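Side-chain contacts in gamma-glutamyltranspeptidase (Streptomyces lincolnensis, PDB 6J3A), which probably cleaves or transfers gamma-glutamyl groups, as an LmbA-like member of the gamma-glutamyltranspeptidase family of Ntn hydrolases: residues H19-Q24 / H140-V145; W115-R120 / A255-P260; V148-E153 / P376-L381; T161-S166 / R231-T236; W268-A273 / V281-L286. All coordinates share one frame; numbering follows the deposited sequence.

Contacts 1, 2 and 5 are buried, whereas contacts 3 and 4 are only partly so, the centre of contact 4 lying about 26 Å from that of the chain. Contacts 2 and 5 each pack a helix against the neighbouring strands 256-265 and 268-272, and they touch where Pro260 meets Lys272 and Cys271; both are essentially apolar, although in contact 5 a lysine ends in a salt bridge. Contact 1, beside the second subunit, is bridged by a water, and its loop 140-145 runs almost directly into the helix of contact 3. There a phenylalanine from an exposed loop meets a threonine. Contact 4 alone has a direct hydrogen bond from one segment to the other.

Contact 1: H19-Q24 / H140-V145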
# COMPACT_ATOMS: atom_id res chain seq x y z
N HIS A 19 -7.71 5.89 4.74
CA HIS A 19 -7.00 6.91 3.96
C HIS A 19 -5.48 6.87 4.18
O HIS A 19 -5.00 6.96 5.31
CB HIS A 19 -7.50 8.30 4.32
CG HIS A 19 -7.33 9.30 3.22
ND1 HIS A 19 -6.10 9.74 2.80
CD2 HIS A 19 -8.24 9.97 2.48
CE1 HIS A 19 -6.25 10.63 1.84
NE2 HIS A 19 -7.55 10.78 1.62
N TRP A 20 -4.75 6.80 3.07
CA TRP A 20 -3.30 6.57 3.08
C TRP A 20 -2.52 7.65 3.84
O TRP A 20 -1.53 7.36 4.52
CB TRP A 20 -2.75 6.43 1.63
CG TRP A 20 -2.79 7.71 0.84
CD1 TRP A 20 -1.83 8.68 0.81
CD2 TRP A 20 -3.84 8.15 -0.03
NE1 TRP A 20 -2.23 9.71 -0.01
CE2 TRP A 20 -3.45 9.41 -0.54
CE3 TRP A 20 -5.07 7.61 -0.42
CZ2 TRP A 20 -4.26 10.14 -1.42
CZ3 TRP A 20 -5.87 8.33 -1.30
CH2 TRP A 20 -5.46 9.59 -1.79
N LEU A 21 -2.97 8.90 3.72
CA LEU A 21 -2.36 10.03 4.40
C LEU A 21 -2.41 9.85 5.91
O LEU A 21 -1.44 10.15 6.62
CB LEU A 21 -3.08 11.34 4.01
CG LEU A 21 -2.94 11.87 2.57
CD1 LEU A 21 -3.84 13.07 2.38
CD2 LEU A 21 -1.52 12.24 2.20
N ALA A 22 -3.53 9.32 6.40
CA ALA A 22 -3.69 9.07 7.83
C ALA A 22 -2.87 7.87 8.28
O ALA A 22 -2.30 7.88 9.38
CB ALA A 22 -5.16 8.87 8.16
N SER A 23 -2.80 6.84 7.44
CA SER A 23 -1.99 5.66 7.74
C SER A 23 -0.54 6.04 7.93
O SER A 23 0.06 5.72 8.96
CB SER A 23 -2.07 4.65 6.61
OG SER A 23 -3.33 4.03 6.58
N GLN A 24 -0.00 6.74 6.94
CA GLN A 24 1.41 7.09 6.91
C GLN A 24 1.77 8.10 8.00
O GLN A 24 2.90 8.10 8.49
CB GLN A 24 1.82 7.60 5.52
CG GLN A 24 3.31 7.89 5.31
CD GLN A 24 4.24 6.82 5.87
OE1 GLN A 24 4.17 5.66 5.46
NE2 GLN A 24 5.11 7.21 6.82
N HIS A 140 -1.47 23.86 4.72
CA HIS A 140 -0.72 23.77 3.45
C HIS A 140 -1.34 22.87 2.39
O HIS A 140 -0.94 22.92 1.24
CB HIS A 140 0.72 23.32 3.67
CG HIS A 140 1.48 24.18 4.63
ND1 HIS A 140 1.79 25.50 4.36
CD2 HIS A 140 1.98 23.92 5.86
CE1 HIS A 140 2.46 26.01 5.38
NE2 HIS A 140 2.60 25.07 6.30
N GLY A 141 -2.28 22.01 2.80
CA GLY A 141 -3.18 21.33 1.86
C GLY A 141 -2.93 19.87 1.54
O GLY A 141 -1.88 19.31 1.86
N HIS A 142 -3.92 19.25 0.89
CA HIS A 142 -3.77 17.90 0.36
C HIS A 142 -4.63 17.66 -0.88
O HIS A 142 -5.68 18.27 -1.05
CB HIS A 142 -4.13 16.88 1.44
CG HIS A 142 -5.59 16.58 1.52
ND1 HIS A 142 -6.47 17.39 2.20
CD2 HIS A 142 -6.32 15.58 0.98
CE1 HIS A 142 -7.69 16.88 2.09
NE2 HIS A 142 -7.62 15.79 1.35
N ALA A 143 -4.20 16.74 -1.72
CA ALA A 143 -4.92 16.39 -2.94
C ALA A 143 -6.08 15.46 -2.59
O ALA A 143 -5.86 14.29 -2.30
CB ALA A 143 -3.98 15.75 -3.95
N PRO A 144 -7.31 15.98 -2.60
CA PRO A 144 -8.40 15.18 -2.05
C PRO A 144 -8.89 14.10 -2.99
O PRO A 144 -8.67 14.18 -4.19
CB PRO A 144 -9.51 16.22 -1.87
CG PRO A 144 -9.29 17.15 -3.01
CD PRO A 144 -7.80 17.23 -3.19
N VAL A 145 -9.56 13.13 -2.41
CA VAL A 145 -10.32 12.12 -3.15
C VAL A 145 -11.54 12.80 -3.80
O VAL A 145 -12.04 13.80 -3.29
CB VAL A 145 -10.76 10.99 -2.19
CG1 VAL A 145 -11.73 10.00 -2.84
CG2 VAL A 145 -9.54 10.25 -1.68
O HOH W 1 -9.08 13.11 0.69
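Helix 20-31 starts beside the loop between helices 127-140 and 146-154, with the CA atoms of Leu21 and His142 9.0 Å apart and those of His19 and Val145 9.4 Å apart, a gap bridged by side chains and a water. The water ties both imidazoles to the loop backbone, taking the hydrogen of Val145 N and bonding His19 NE2, at 2.9 Å, and His142 NE2, at 3.1 Å. His19 CG stands anti to the backbone N (chi1 -154°), which brings the ring toward Val145. At the other end of its ring His19 is the N-cap: ND1 accepts, in the ring plane, a weak bond from Leu21 N. Bonds at both nitrogens, one of them weak, help to set the ring's rotation, and His19 CE1 sits 3.6 Å above one face of the Trp20 indole, displaced toward the rim. Val145 CG2 reaches both rings, lying 3.9 Å from His19 NE2 and 4.1 Å from Trp20 CH2. Leu21 CD1 rests 3.8 Å from His142 CD2. Trp20 NE1 bonds Gln9 O of the second subunit, so this helix start also belongs to the dimer interface. Helix 36-50 backs His19 and Leu21 through Val50, while Tyr613 of strand 613-616 packs on Trp20.

Contact 2: W115-R120 / A255-P260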
# COMPACT_ATOMS: atom_id res chain seq x y z
N TRP A 115 -9.94 11.21 22.37
CA TRP A 115 -8.55 11.18 21.89
C TRP A 115 -7.59 11.82 22.89
O TRP A 115 -6.42 11.43 22.98
CB TRP A 115 -8.43 11.88 20.53
CG TRP A 115 -9.12 11.17 19.40
CD1 TRP A 115 -10.12 11.66 18.60
CD2 TRP A 115 -8.86 9.84 18.93
NE1 TRP A 115 -10.50 10.72 17.67
CE2 TRP A 115 -9.74 9.59 17.86
CE3 TRP A 115 -7.97 8.84 19.33
CZ2 TRP A 115 -9.76 8.39 17.17
CZ3 TRP A 115 -7.98 7.63 18.63
CH2 TRP A 115 -8.87 7.42 17.57
N MET A 116 -8.08 12.82 23.63
CA MET A 116 -7.28 13.46 24.66
C MET A 116 -7.05 12.49 25.80
O MET A 116 -5.96 12.44 26.35
CB MET A 116 -7.96 14.73 25.19
CG MET A 116 -7.93 15.94 24.28
SD MET A 116 -6.34 16.28 23.50
CE MET A 116 -6.59 15.44 21.93
N LEU A 117 -8.09 11.75 26.17
CA LEU A 117 -7.97 10.75 27.23
C LEU A 117 -6.97 9.67 26.84
O LEU A 117 -6.10 9.30 27.63
CB LEU A 117 -9.31 10.08 27.56
CG LEU A 117 -10.02 10.48 28.86
CD1 LEU A 117 -11.18 9.52 29.10
CD2 LEU A 117 -9.13 10.47 30.10
N LEU A 118 -7.10 9.17 25.61
CA LEU A 118 -6.19 8.17 25.09
C LEU A 118 -4.74 8.65 25.16
O LEU A 118 -3.89 7.97 25.72
CB LEU A 118 -6.56 7.80 23.65
CG LEU A 118 -5.88 6.53 23.12
CD1 LEU A 118 -6.36 5.27 23.83
CD2 LEU A 118 -6.12 6.40 21.63
N LEU A 119 -4.49 9.82 24.61
CA LEU A 119 -3.17 10.42 24.65
C LEU A 119 -2.65 10.56 26.09
O LEU A 119 -1.51 10.24 26.37
CB LEU A 119 -3.17 11.78 23.95
CG LEU A 119 -1.82 12.38 23.51
CD1 LEU A 119 -1.06 11.45 22.59
CD2 LEU A 119 -2.02 13.72 22.83
N ARG A 120 -3.50 11.01 27.00
CA ARG A 120 -3.09 11.28 28.37
C ARG A 120 -2.74 10.02 29.15
O ARG A 120 -1.74 9.98 29.86
CB ARG A 120 -4.18 12.05 29.10
CG ARG A 120 -3.76 12.57 30.47
CD ARG A 120 -4.95 12.95 31.33
NE ARG A 120 -5.81 11.79 31.60
CZ ARG A 120 -6.82 11.76 32.47
NH1 ARG A 120 -7.14 12.83 33.20
NH2 ARG A 120 -7.52 10.64 32.61
N ALA A 255 -15.36 11.79 28.10
CA ALA A 255 -15.28 10.42 27.61
C ALA A 255 -15.00 9.51 28.81
O ALA A 255 -14.35 9.92 29.78
CB ALA A 255 -14.17 10.32 26.58
N THR A 256 -15.52 8.29 28.73
CA THR A 256 -15.38 7.32 29.82
C THR A 256 -14.84 5.99 29.31
O THR A 256 -14.88 5.73 28.11
CB THR A 256 -16.73 7.03 30.50
OG1 THR A 256 -17.70 6.70 29.50
CG2 THR A 256 -17.19 8.25 31.26
N TYR A 257 -14.35 5.17 30.24
CA TYR A 257 -13.83 3.83 29.96
C TYR A 257 -14.87 2.76 30.31
O TYR A 257 -15.68 2.96 31.20
CB TYR A 257 -12.56 3.55 30.75
CG TYR A 257 -11.30 4.23 30.25
CD1 TYR A 257 -10.68 3.82 29.06
CD2 TYR A 257 -10.70 5.25 30.99
CE1 TYR A 257 -9.51 4.43 28.62
CE2 TYR A 257 -9.53 5.86 30.55
CZ TYR A 257 -8.93 5.45 29.37
OH TYR A 257 -7.78 6.06 28.94
N GLU A 258 -14.81 1.62 29.62
CA GLU A 258 -15.74 0.50 29.85
C GLU A 258 -15.10 -0.84 29.56
O GLU A 258 -14.12 -0.93 28.82
CB GLU A 258 -16.97 0.63 28.97
CG GLU A 258 -17.89 1.71 29.45
CD GLU A 258 -19.04 1.97 28.51
OE1 GLU A 258 -19.32 1.12 27.63
OE2 GLU A 258 -19.66 3.04 28.69
N ALA A 259 -15.67 -1.88 30.15
CA ALA A 259 -15.34 -3.23 29.76
C ALA A 259 -15.99 -3.41 28.40
O ALA A 259 -17.05 -2.84 28.15
CB ALA A 259 -15.92 -4.23 30.75
N PRO A 260 -15.35 -4.19 27.51
CA PRO A 260 -15.99 -4.53 26.25
C PRO A 260 -17.07 -5.58 26.42
O PRO A 260 -17.06 -6.32 27.39
CB PRO A 260 -14.84 -5.13 25.43
CG PRO A 260 -13.94 -5.73 26.46
CD PRO A 260 -14.01 -4.80 27.63
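Leu117 CD1 approaches the Tyr257 ring obliquely, nearest CE2 at 4.3 Å, while Leu75 of strand 73-77 also touches the tyrosine side chain. This is a helix laid against a strand of the central beta structure, as expected of the layered alpha-beta-beta-alpha fold of Ntn hydrolases: helix 111-122 supplies the leucine, and the start of strand 256-265 supplies the tyrosine and, just ahead of it, Ala255. The backbones come nearest at Leu117 and Ala255, whose CA atoms are 7.3 Å apart. Tyr257 CB does not itself aim at the helix; with CG anti to the carbonyl carbon (chi1 -76°), the ring swings back and its far end comes close. Tyr257 OH stops 3.9 Å from Leu117 O, too far for a bond to that carbonyl, and is instead hydrogen-bonded to Asp121 OD2, one residue beyond the helical segment. The same helix is fastened to the strand's leading end by Asp113, whose OD2 accepts from Ala255 N. Polar anchors therefore lie at both ends of an apolar centre. On the helix side that centre is Leu117, directed toward the 255-260 segment. Its chi1 of -105° is well off a staggered value, probably somewhat strained, perhaps the price of seating CD1 against Ala255. Leu75 touches this leucine too. Leu117 CD1 does the touching, 4.0 Å from Ala255 CB and 3.3 Å from Ala255 O.

Contact 3: V148-E153 / P376-L381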
# COMPACT_ATOMS: atom_id res chain seq x y z
N VAL A 148 -14.83 14.06 -1.89
CA VAL A 148 -14.92 15.30 -1.12
C VAL A 148 -15.74 16.33 -1.89
O VAL A 148 -16.77 16.81 -1.43
CB VAL A 148 -13.52 15.87 -0.79
CG1 VAL A 148 -13.63 17.21 -0.08
CG2 VAL A 148 -12.74 14.90 0.09
N GLY A 149 -15.26 16.66 -3.08
CA GLY A 149 -15.90 17.67 -3.92
C GLY A 149 -17.26 17.24 -4.40
O GLY A 149 -18.19 18.05 -4.42
N VAL A 150 -17.39 15.97 -4.77
CA VAL A 150 -18.69 15.44 -5.20
C VAL A 150 -19.71 15.58 -4.07
O VAL A 150 -20.87 15.87 -4.35
CB VAL A 150 -18.59 13.97 -5.69
CG1 VAL A 150 -19.98 13.35 -5.89
CG2 VAL A 150 -17.82 13.91 -7.00
N THR A 151 -19.26 15.41 -2.82
CA THR A 151 -20.12 15.59 -1.64
C THR A 151 -20.53 17.05 -1.49
O THR A 151 -21.71 17.34 -1.36
CB THR A 151 -19.44 15.15 -0.31
OG1 THR A 151 -19.15 13.75 -0.35
CG2 THR A 151 -20.36 15.39 0.88
N VAL A 152 -19.56 17.94 -1.49
CA VAL A 152 -19.83 19.38 -1.46
C VAL A 152 -20.85 19.76 -2.55
O VAL A 152 -21.84 20.43 -2.25
CB VAL A 152 -18.54 20.21 -1.59
CG1 VAL A 152 -18.84 21.69 -1.80
CG2 VAL A 152 -17.68 20.05 -0.34
N GLU A 153 -20.62 19.32 -3.79
CA GLU A 153 -21.55 19.63 -4.89
C GLU A 153 -23.01 19.19 -4.62
O GLU A 153 -23.94 19.83 -5.09
CB GLU A 153 -21.08 19.03 -6.24
CG GLU A 153 -19.84 19.69 -6.87
CD GLU A 153 -20.04 21.12 -7.34
OE1 GLU A 153 -21.18 21.62 -7.33
OE2 GLU A 153 -19.03 21.75 -7.72
N PRO A 376 -31.34 4.89 -2.82
CA PRO A 376 -30.80 5.55 -1.62
C PRO A 376 -30.18 6.91 -1.94
O PRO A 376 -29.63 7.10 -3.03
CB PRO A 376 -29.75 4.56 -1.10
CG PRO A 376 -30.09 3.25 -1.74
CD PRO A 376 -30.63 3.62 -3.09
N GLY A 377 -30.29 7.84 -0.99
CA GLY A 377 -29.66 9.16 -1.11
C GLY A 377 -28.16 9.04 -1.26
O GLY A 377 -27.58 7.98 -0.99
N PHE A 378 -27.53 10.13 -1.69
CA PHE A 378 -26.08 10.17 -1.89
C PHE A 378 -25.31 9.49 -0.74
O PHE A 378 -25.57 9.77 0.45
CB PHE A 378 -25.62 11.63 -2.03
CG PHE A 378 -24.13 11.80 -2.02
CD1 PHE A 378 -23.36 11.46 -3.14
CD2 PHE A 378 -23.48 12.30 -0.88
CE1 PHE A 378 -21.98 11.62 -3.12
CE2 PHE A 378 -22.10 12.46 -0.87
CZ PHE A 378 -21.35 12.13 -1.99
N ASP A 379 -24.40 8.60 -1.12
CA ASP A 379 -23.49 7.92 -0.19
C ASP A 379 -22.08 8.50 -0.38
O ASP A 379 -21.46 8.24 -1.42
CB ASP A 379 -23.51 6.41 -0.46
CG ASP A 379 -22.71 5.59 0.57
OD1 ASP A 379 -22.65 5.95 1.78
OD2 ASP A 379 -22.15 4.55 0.14
N PRO A 380 -21.56 9.27 0.61
CA PRO A 380 -20.21 9.87 0.49
C PRO A 380 -19.05 8.85 0.58
O PRO A 380 -17.88 9.19 0.40
CB PRO A 380 -20.15 10.83 1.69
CG PRO A 380 -21.01 10.17 2.72
CD PRO A 380 -22.09 9.43 1.98
N LEU A 381 -19.44 7.60 0.87
CA LEU A 381 -18.57 6.45 1.01
C LEU A 381 -18.45 5.64 -0.31
O LEU A 381 -17.58 4.79 -0.43
CB LEU A 381 -19.21 5.56 2.09
CG LEU A 381 -18.31 4.64 2.91
CD1 LEU A 381 -17.59 5.44 3.99
CD2 LEU A 381 -19.14 3.50 3.50
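Helix 146-154 is met here by Phe378 and Pro380, from the long loop that precedes strand 424-428 and has residues 384-420 missing from the model. In gamma-glutamyltranspeptidases the precursor is cut just ahead of the threonine nucleophile that starts the small subunit, so this loop is probably the tail of the large-subunit part. Phe378 reaches across to the helix with CG anti to its backbone N (chi1 171°), an extended setting that carries CZ to the helix surface. There the ring's edge meets Thr151: OG1 lies near the ring plane, 3.2 Å from CZ and 3.3 Å from CE2, and the two side chains cross at about a right angle. The hydroxyl has its polar partner elsewhere, bonding Asn147 O one turn back in the same helix, which helps to set its rotation, with the oxygen near the ring edge. On the neighbouring position Val150 CG1 packs 3.8 Å from Phe378 CE1, on the more exposed side. The loop folds back over its own phenylalanine, bringing Pro380 N 3.5 Å above one face of the ring, displaced toward the rim. Pro380 itself is flanked by Leu54 and Gln444, and its CB ends 3.7 Å from Thr151 OG1.

Contact 4: T161-S166 / R231-T236; sequences TEWTTS and RPTMDT
Trp163 NE1 donates to Met234 O over 3.1 Å, the one direct hydrogen bond between the two segments. The acceptor lies exactly in the indole plane, yet the bond is bent, with an N-H...O angle of 145°, and the donor is tilted 29° from the carbonyl plane. Beside it Thr233 CG2 comes within 3.3 Å of the same nitrogen, its side chain crossing the indole at about a right angle. Thr233 OG1 turns the other way and bonds Arg231 O at 2.7 Å, which helps to set the methyl beside NE1. A phenylalanine in place of Trp163 would probably leave Met234 O without this donor and open a gap beside the Thr233 methyl. Met234 belongs to strand 233-234, which pairs antiparallel with strand 240-241 in a small two-stranded sheet, whereas Trp163 is the N-cap residue of helix 164-170, backed by Leu158 of helix 156-161. The bond therefore fastens the beginning of a helix to the edge of that sheet. Alongside, Glu162 crosses Met234 obliquely, bent at chi2 (55°), though its exact placement is doubtful. A water accepts from Met234 N at 2.9 Å and donates only weakly to Glu162 OE2. That carboxylate oxygen has a stronger partner in Arg240, with which it forms a salt bridge from the neighbouring strand.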
# COMPACT_ATOMS: atom_id res chain seq x y z
N THR A 161 -27.21 29.33 -0.23
CA THR A 161 -28.43 30.03 0.14
C THR A 161 -28.72 30.01 1.64
O THR A 161 -29.43 30.88 2.13
CB THR A 161 -29.67 29.42 -0.55
OG1 THR A 161 -29.97 28.13 0.02
CG2 THR A 161 -29.47 29.30 -2.07
N GLU A 162 -28.16 29.04 2.35
CA GLU A 162 -28.61 28.73 3.71
C GLU A 162 -27.44 28.61 4.70
O GLU A 162 -27.34 29.43 5.61
CB GLU A 162 -29.49 27.48 3.66
CG GLU A 162 -30.69 27.45 4.59
CD GLU A 162 -31.65 28.61 4.47
OE1 GLU A 162 -32.53 28.61 3.58
OE2 GLU A 162 -31.56 29.51 5.33
N TRP A 163 -26.54 27.63 4.50
CA TRP A 163 -25.36 27.43 5.38
C TRP A 163 -24.14 28.14 4.82
O TRP A 163 -23.21 27.52 4.31
CB TRP A 163 -25.02 25.95 5.59
CG TRP A 163 -26.13 25.10 6.17
CD1 TRP A 163 -27.31 25.52 6.71
CD2 TRP A 163 -26.13 23.68 6.27
NE1 TRP A 163 -28.05 24.45 7.13
CE2 TRP A 163 -27.35 23.30 6.86
CE3 TRP A 163 -25.22 22.68 5.91
CZ2 TRP A 163 -27.69 21.97 7.11
CZ3 TRP A 163 -25.56 21.36 6.14
CH2 TRP A 163 -26.79 21.01 6.74
N THR A 164 -24.16 29.46 4.92
CA THR A 164 -23.16 30.28 4.26
C THR A 164 -21.77 30.16 4.88
O THR A 164 -20.77 30.42 4.20
CB THR A 164 -23.57 31.76 4.21
OG1 THR A 164 -23.88 32.22 5.53
CG2 THR A 164 -24.77 31.95 3.30
N THR A 165 -21.69 29.77 6.15
CA THR A 165 -20.39 29.55 6.79
C THR A 165 -19.67 28.33 6.21
O THR A 165 -18.44 28.28 6.24
CB THR A 165 -20.53 29.37 8.31
OG1 THR A 165 -21.47 28.33 8.59
CG2 THR A 165 -20.98 30.68 8.96
N SER A 166 -20.43 27.36 5.72
CA SER A 166 -19.88 26.19 5.04
C SER A 166 -19.44 26.50 3.60
O SER A 166 -18.45 25.95 3.12
CB SER A 166 -20.89 25.03 5.04
OG SER A 166 -21.10 24.54 6.35
N ARG A 231 -28.08 29.15 16.84
CA ARG A 231 -28.45 29.92 15.63
C ARG A 231 -29.45 29.12 14.77
O ARG A 231 -29.16 27.99 14.41
CB ARG A 231 -27.20 30.26 14.80
CG ARG A 231 -26.44 31.48 15.31
CD ARG A 231 -25.49 32.07 14.26
NE ARG A 231 -24.18 31.41 14.31
CZ ARG A 231 -23.04 31.93 14.79
NH1 ARG A 231 -22.98 33.18 15.27
NH2 ARG A 231 -21.93 31.19 14.77
N PRO A 232 -30.64 29.71 14.47
CA PRO A 232 -31.63 29.05 13.59
C PRO A 232 -31.02 28.56 12.29
O PRO A 232 -30.46 29.34 11.52
CB PRO A 232 -32.67 30.15 13.35
CG PRO A 232 -32.63 30.96 14.60
CD PRO A 232 -31.21 30.93 15.08
N THR A 233 -31.12 27.26 12.07
CA THR A 233 -30.44 26.60 10.96
C THR A 233 -31.44 25.73 10.22
O THR A 233 -32.16 24.94 10.82
CB THR A 233 -29.30 25.73 11.50
OG1 THR A 233 -28.44 26.52 12.32
CG2 THR A 233 -28.49 25.12 10.38
N MET A 234 -31.46 25.87 8.90
CA MET A 234 -32.28 25.02 8.06
C MET A 234 -31.84 23.57 8.23
O MET A 234 -30.65 23.29 8.41
CB MET A 234 -32.11 25.44 6.60
CG MET A 234 -32.82 24.58 5.56
SD MET A 234 -34.60 24.69 5.74
CE MET A 234 -34.93 26.32 5.08
N ASP A 235 -32.81 22.66 8.18
CA ASP A 235 -32.51 21.23 8.21
C ASP A 235 -33.39 20.45 7.24
O ASP A 235 -34.07 21.05 6.41
CB ASP A 235 -32.59 20.72 9.65
CG ASP A 235 -33.98 20.79 10.23
OD1 ASP A 235 -34.98 20.65 9.50
OD2 ASP A 235 -34.06 20.95 11.45
N THR A 236 -33.38 19.12 7.34
CA THR A 236 -34.19 18.24 6.47
C THR A 236 -35.72 18.44 6.55
O THR A 236 -36.42 18.10 5.60
CB THR A 236 -33.89 16.75 6.73
OG1 THR A 236 -34.02 16.46 8.13
CG2 THR A 236 -32.48 16.37 6.27
O HOH W 2 -29.84 28.07 7.85

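Contact 5: W268-A273 / V281-L286; sequences WTVCKA and VLLQQL
Lys272 leaves strand 268-272 pointing at helix 280-288 and runs over Leu283 and then Leu282 before its charge is met. Strand and helix follow each other through a short connection and lie nearly antiparallel, at 155° with axes 9.1 Å apart: a helix packed on the central beta structure of an Ntn-hydrolase fold. From CB the chain reaches Lys272 CG, 3.8 Å from Leu283 CD2. It bends twice, about CB-CG (chi2 -66°) and CG-CD (chi3 -76°), and the bends bring CE over Leu282. Lys272 CE then rests 4.0 Å from Leu282 CB, and NZ passes Leu282 CD1. The buried ammonium is well satisfied, by a salt bridge to Asp507 and hydrogen bonds to Thr484 OG1, Ser486 OG and Pro485 O. Trimming Lys272 to an alanine would probably leave Asp507 without its charged mate and strip Leu282 and Leu283 of a covering chain. Two residues back, Val270 fills the middle of the contact, its CB 3.8 Å from Leu283 CD2; Val270 CG1 sits between Leu282 CD2 and Leu283 CD2, 4.1 Å from each, and CG2 is 3.7 Å from Leu286 CD1.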
# COMPACT_ATOMS: atom_id res chain seq x y z
N TRP A 268 -11.66 -18.35 19.47
CA TRP A 268 -11.52 -16.90 19.49
C TRP A 268 -12.45 -16.24 20.50
O TRP A 268 -13.48 -16.80 20.89
CB TRP A 268 -11.85 -16.27 18.12
CG TRP A 268 -11.17 -16.84 16.93
CD1 TRP A 268 -11.48 -18.00 16.29
CD2 TRP A 268 -10.10 -16.24 16.18
NE1 TRP A 268 -10.66 -18.17 15.20
CE2 TRP A 268 -9.80 -17.11 15.11
CE3 TRP A 268 -9.36 -15.06 16.32
CZ2 TRP A 268 -8.79 -16.84 14.19
CZ3 TRP A 268 -8.36 -14.80 15.40
CH2 TRP A 268 -8.08 -15.68 14.35
N THR A 269 -12.07 -15.03 20.90
CA THR A 269 -12.94 -14.10 21.60
C THR A 269 -12.99 -12.83 20.77
O THR A 269 -11.94 -12.28 20.45
CB THR A 269 -12.39 -13.73 22.99
OG1 THR A 269 -12.13 -14.93 23.73
CG2 THR A 269 -13.37 -12.84 23.76
N VAL A 270 -14.18 -12.37 20.44
CA VAL A 270 -14.34 -11.08 19.77
C VAL A 270 -14.75 -10.04 20.80
O VAL A 270 -15.65 -10.29 21.59
CB VAL A 270 -15.38 -11.13 18.66
CG1 VAL A 270 -15.38 -9.81 17.90
CG2 VAL A 270 -15.06 -12.27 17.70
N CYS A 271 -14.08 -8.88 20.79
CA CYS A 271 -14.39 -7.75 21.67
C CYS A 271 -15.03 -6.61 20.88
O CYS A 271 -14.55 -6.25 19.81
CB CYS A 271 -13.12 -7.23 22.35
SG CYS A 271 -12.31 -8.50 23.35
N LYS A 272 -16.09 -6.05 21.46
CA LYS A 272 -16.86 -4.96 20.85
C LYS A 272 -17.23 -3.92 21.89
O LYS A 272 -17.05 -4.14 23.08
CB LYS A 272 -18.15 -5.50 20.24
CG LYS A 272 -17.96 -6.60 19.20
CD LYS A 272 -17.26 -6.10 17.94
CE LYS A 272 -18.19 -5.29 17.05
NZ LYS A 272 -17.47 -4.48 16.04
N ALA A 273 -17.76 -2.80 21.44
CA ALA A 273 -18.35 -1.80 22.34
C ALA A 273 -19.70 -2.28 22.82
O ALA A 273 -20.40 -2.99 22.10
CB ALA A 273 -18.49 -0.46 21.64
N VAL A 281 -24.22 -6.70 18.07
CA VAL A 281 -24.95 -7.40 17.01
C VAL A 281 -24.06 -8.37 16.22
O VAL A 281 -24.56 -9.36 15.67
CB VAL A 281 -25.70 -6.41 16.08
CG1 VAL A 281 -24.82 -5.90 14.95
CG2 VAL A 281 -26.94 -7.07 15.50
N LEU A 282 -22.76 -8.08 16.16
CA LEU A 282 -21.76 -9.01 15.62
C LEU A 282 -21.69 -10.25 16.50
O LEU A 282 -21.75 -11.39 16.01
CB LEU A 282 -20.37 -8.34 15.53
CG LEU A 282 -19.31 -9.04 14.64
CD1 LEU A 282 -18.29 -8.06 14.08
CD2 LEU A 282 -18.59 -10.19 15.36
N LEU A 283 -21.57 -10.02 17.80
CA LEU A 283 -21.52 -11.08 18.79
C LEU A 283 -22.79 -11.96 18.74
O LEU A 283 -22.71 -13.18 18.79
CB LEU A 283 -21.28 -10.51 20.20
CG LEU A 283 -20.11 -9.53 20.43
CD1 LEU A 283 -19.99 -9.04 21.87
CD2 LEU A 283 -18.81 -10.18 20.04
N GLN A 284 -23.96 -11.33 18.59
CA GLN A 284 -25.23 -12.08 18.45
C GLN A 284 -25.26 -12.94 17.20
O GLN A 284 -25.81 -14.04 17.21
CB GLN A 284 -26.43 -11.13 18.44
CG GLN A 284 -26.83 -10.65 19.83
CD GLN A 284 -28.28 -10.21 19.94
OE1 GLN A 284 -28.56 -9.09 20.36
NE2 GLN A 284 -29.21 -11.10 19.56
N GLN A 285 -24.65 -12.45 16.13
CA GLN A 285 -24.53 -13.23 14.90
C GLN A 285 -23.67 -14.49 15.07
O GLN A 285 -23.97 -15.53 14.49
CB GLN A 285 -24.00 -12.36 13.76
CG GLN A 285 -25.05 -11.40 13.22
CD GLN A 285 -24.46 -10.41 12.24
OE1 GLN A 285 -24.36 -10.69 11.05
NE2 GLN A 285 -24.05 -9.25 12.73
N LEU A 286 -22.63 -14.37 15.89
CA LEU A 286 -21.72 -15.48 16.20
C LEU A 286 -22.39 -16.51 17.09
O LEU A 286 -22.25 -17.72 16.87
CB LEU A 286 -20.47 -14.97 16.93
CG LEU A 286 -19.46 -14.17 16.11
CD1 LEU A 286 -18.40 -13.59 17.04
CD2 LEU A 286 -18.81 -15.06 15.07